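Local coordinates for protein periplasmic beta-glucosidase (Pseudomonas aeruginosa, PDB 6R5T) that probably hydrolyses terminal, non-reducing beta-D-glucosyl residues, releasing beta-D-glucose, as a periplasmic family 3 glycoside hydrolase, at residues Ala359-Lys367 against Glu556-Thr564. The protein carries 1 engineered substitution. Sequence-based numbering, arbitrary orientation.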
# COMPACT_ATOMS: atom_id res chain seq x y z
N ALA A 359 3.06 -32.03 -8.58
CA ALA A 359 1.98 -31.47 -7.72
C ALA A 359 2.15 -31.93 -6.27
O ALA A 359 1.91 -31.12 -5.36
CB ALA A 359 0.62 -31.82 -8.24
N ARG A 360 2.72 -33.11 -6.05
CA ARG A 360 2.94 -33.53 -4.64
C ARG A 360 3.88 -32.55 -3.91
O ARG A 360 3.72 -32.40 -2.70
CB ARG A 360 3.61 -34.91 -4.58
CG ARG A 360 2.74 -36.10 -4.93
CD ARG A 360 3.70 -37.31 -5.08
NE ARG A 360 2.93 -38.46 -5.54
CZ ARG A 360 3.39 -39.50 -6.22
NH1 ARG A 360 4.67 -39.61 -6.51
NH2 ARG A 360 2.56 -40.47 -6.56
N GLU A 361 4.87 -32.01 -4.61
CA GLU A 361 5.97 -31.25 -4.01
C GLU A 361 5.54 -29.86 -3.53
O GLU A 361 6.23 -29.32 -2.69
CB GLU A 361 7.13 -31.12 -4.98
CG GLU A 361 7.77 -32.45 -5.37
CD GLU A 361 8.39 -33.23 -4.21
OE1 GLU A 361 8.76 -32.58 -3.19
OE2 GLU A 361 8.44 -34.48 -4.29
N GLY A 362 4.45 -29.35 -4.07
CA GLY A 362 3.98 -27.97 -3.81
C GLY A 362 3.01 -27.91 -2.63
O GLY A 362 2.71 -26.79 -2.15
N LEU A 363 2.48 -29.05 -2.20
CA LEU A 363 1.42 -29.03 -1.17
C LEU A 363 2.02 -28.67 0.19
O LEU A 363 3.12 -29.18 0.52
CB LEU A 363 0.74 -30.40 -1.10
CG LEU A 363 0.17 -30.89 -2.43
CD1 LEU A 363 -0.45 -32.25 -2.22
CD2 LEU A 363 -0.80 -29.93 -3.06
N VAL A 364 1.36 -27.77 0.91
CA VAL A 364 1.94 -27.22 2.17
C VAL A 364 1.06 -27.63 3.32
O VAL A 364 -0.15 -27.24 3.38
CB VAL A 364 2.14 -25.68 2.12
CG1 VAL A 364 2.78 -25.21 3.41
CG2 VAL A 364 2.97 -25.24 0.94
N LEU A 365 1.62 -28.37 4.26
CA LEU A 365 0.87 -28.70 5.49
C LEU A 365 0.96 -27.51 6.43
O LEU A 365 2.06 -27.14 6.88
CB LEU A 365 1.47 -29.98 6.09
CG LEU A 365 0.74 -30.48 7.34
CD1 LEU A 365 -0.70 -30.86 7.03
CD2 LEU A 365 1.48 -31.67 7.91
N LEU A 366 -0.16 -26.89 6.73
CA LEU A 366 -0.19 -25.69 7.58
C LEU A 366 -0.52 -26.04 9.04
O LEU A 366 -0.17 -25.24 9.90
CB LEU A 366 -1.19 -24.70 7.02
CG LEU A 366 -0.79 -24.04 5.68
CD1 LEU A 366 -1.87 -23.13 5.20
CD2 LEU A 366 0.50 -23.28 5.84
N LYS A 367 -1.24 -27.12 9.27
CA LYS A 367 -1.67 -27.50 10.64
C LYS A 367 -1.97 -28.99 10.64
O LYS A 367 -2.49 -29.49 9.67
CB LYS A 367 -2.91 -26.75 11.10
CG LYS A 367 -3.35 -27.05 12.53
CD LYS A 367 -4.57 -26.31 12.99
CE LYS A 367 -4.87 -26.66 14.45
NZ LYS A 367 -6.10 -26.02 14.95
N GLU A 556 1.20 -41.41 1.45
CA GLU A 556 2.08 -41.93 0.38
C GLU A 556 3.18 -40.91 0.14
O GLU A 556 4.25 -41.29 -0.26
CB GLU A 556 1.33 -42.20 -0.92
CG GLU A 556 -0.00 -42.91 -0.77
CD GLU A 556 0.07 -44.41 -0.51
OE1 GLU A 556 -1.02 -45.03 -0.42
OE2 GLU A 556 1.19 -44.95 -0.41
N HIS A 557 2.89 -39.62 0.32
CA HIS A 557 3.89 -38.55 0.18
C HIS A 557 3.84 -37.76 1.49
O HIS A 557 2.72 -37.47 1.94
CB HIS A 557 3.63 -37.67 -1.05
CG HIS A 557 4.62 -36.56 -1.17
ND1 HIS A 557 5.83 -36.72 -1.83
CD2 HIS A 557 4.61 -35.28 -0.74
CE1 HIS A 557 6.53 -35.59 -1.79
NE2 HIS A 557 5.81 -34.67 -1.10
N ASN A 558 4.98 -37.50 2.09
CA ASN A 558 5.06 -36.66 3.29
C ASN A 558 5.10 -35.20 2.83
O ASN A 558 6.04 -34.79 2.19
CB ASN A 558 6.30 -37.03 4.09
CG ASN A 558 6.31 -36.44 5.46
OD1 ASN A 558 5.56 -35.51 5.73
ND2 ASN A 558 7.23 -36.91 6.31
N PRO A 559 4.14 -34.36 3.22
CA PRO A 559 4.16 -32.98 2.72
C PRO A 559 5.51 -32.29 2.97
O PRO A 559 6.09 -32.33 4.08
CB PRO A 559 3.02 -32.30 3.44
CG PRO A 559 2.44 -33.27 4.41
CD PRO A 559 3.03 -34.64 4.14
N SER A 560 5.98 -31.60 1.93
CA SER A 560 7.32 -30.97 1.93
C SER A 560 7.24 -29.52 1.43
O SER A 560 8.30 -28.85 1.43
CB SER A 560 8.30 -31.77 1.11
OG SER A 560 7.79 -32.02 -0.18
N GLY A 561 6.07 -29.05 1.05
CA GLY A 561 5.95 -27.69 0.51
C GLY A 561 6.16 -26.68 1.61
O GLY A 561 5.85 -26.93 2.80
N LYS A 562 6.71 -25.52 1.23
CA LYS A 562 6.85 -24.38 2.15
C LYS A 562 6.43 -23.11 1.45
O LYS A 562 6.73 -22.93 0.27
CB LYS A 562 8.30 -24.32 2.67
CG LYS A 562 8.55 -25.38 3.77
CD LYS A 562 9.88 -25.31 4.36
CE LYS A 562 10.09 -26.30 5.49
NZ LYS A 562 9.45 -25.83 6.75
N LEU A 563 5.81 -22.21 2.20
CA LEU A 563 5.28 -20.95 1.65
C LEU A 563 6.40 -20.13 1.03
O LEU A 563 7.46 -20.00 1.65
CB LEU A 563 4.56 -20.13 2.70
CG LEU A 563 3.39 -20.85 3.36
CD1 LEU A 563 2.79 -19.93 4.39
CD2 LEU A 563 2.34 -21.32 2.34
N THR A 564 6.11 -19.48 -0.10
CA THR A 564 7.05 -18.46 -0.66
C THR A 564 6.43 -17.07 -0.60
O THR A 564 6.97 -16.14 -1.23
CB THR A 564 7.44 -18.80 -2.09
OG1 THR A 564 6.30 -18.69 -2.97
CG2 THR A 564 8.07 -20.18 -2.17
O HOH W 1 4.16 -31.61 -0.20
O HOH W 2 9.52 -34.19 -1.09
O HOH W 3 4.39 -28.87 4.05
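Leu363 O takes two hydrogen bonds, one from Gly561 N and one from a water. Gly561 N gives Leu363 O a weak, bent hydrogen bond of 3.0 Å (129° at the hydrogen). The water that donates to Leu363 O also donates to Arg360 O and accepts from Ser560 N, so it ties the last turn of helix 352-362 to the loop. A second water joins Leu365 N to Gly561 O. Gly561 lies close against Val364, with Val364 CG2 3.6 Å from Gly561 C. The contact belongs to the family 3 C-terminal domain. Here the loop after helix 545-553 packs on the turn between helix 352-362 and strand 364-368, an outermost strand, within this chain, of the mixed sheet. At the helix, Arg360 CB sits over one face of the His557 ring, 3.9 Å from its centroid, a CH-pi contact. With CG anti to the backbone N (chi1 178°), the His557 ring is carried under Arg360 CB. Farther out on the same arginine, Arg360 NE forms a salt bridge with Asp551. The Glu361 carboxylate stands at 89° to the imidazole, Glu361 OE2 3.3 Å from His557 CE1. Glu361 OE1 forms a salt bridge with Lys678 and shares a water with Ser560 OG. On the strand, Leu365 CB meets Pro559 CG at 3.8 Å. Farther along the loop, Leu563 CD2 touches Val364 CG1 at 4.1 Å, the two side chains crossing at about a right angle.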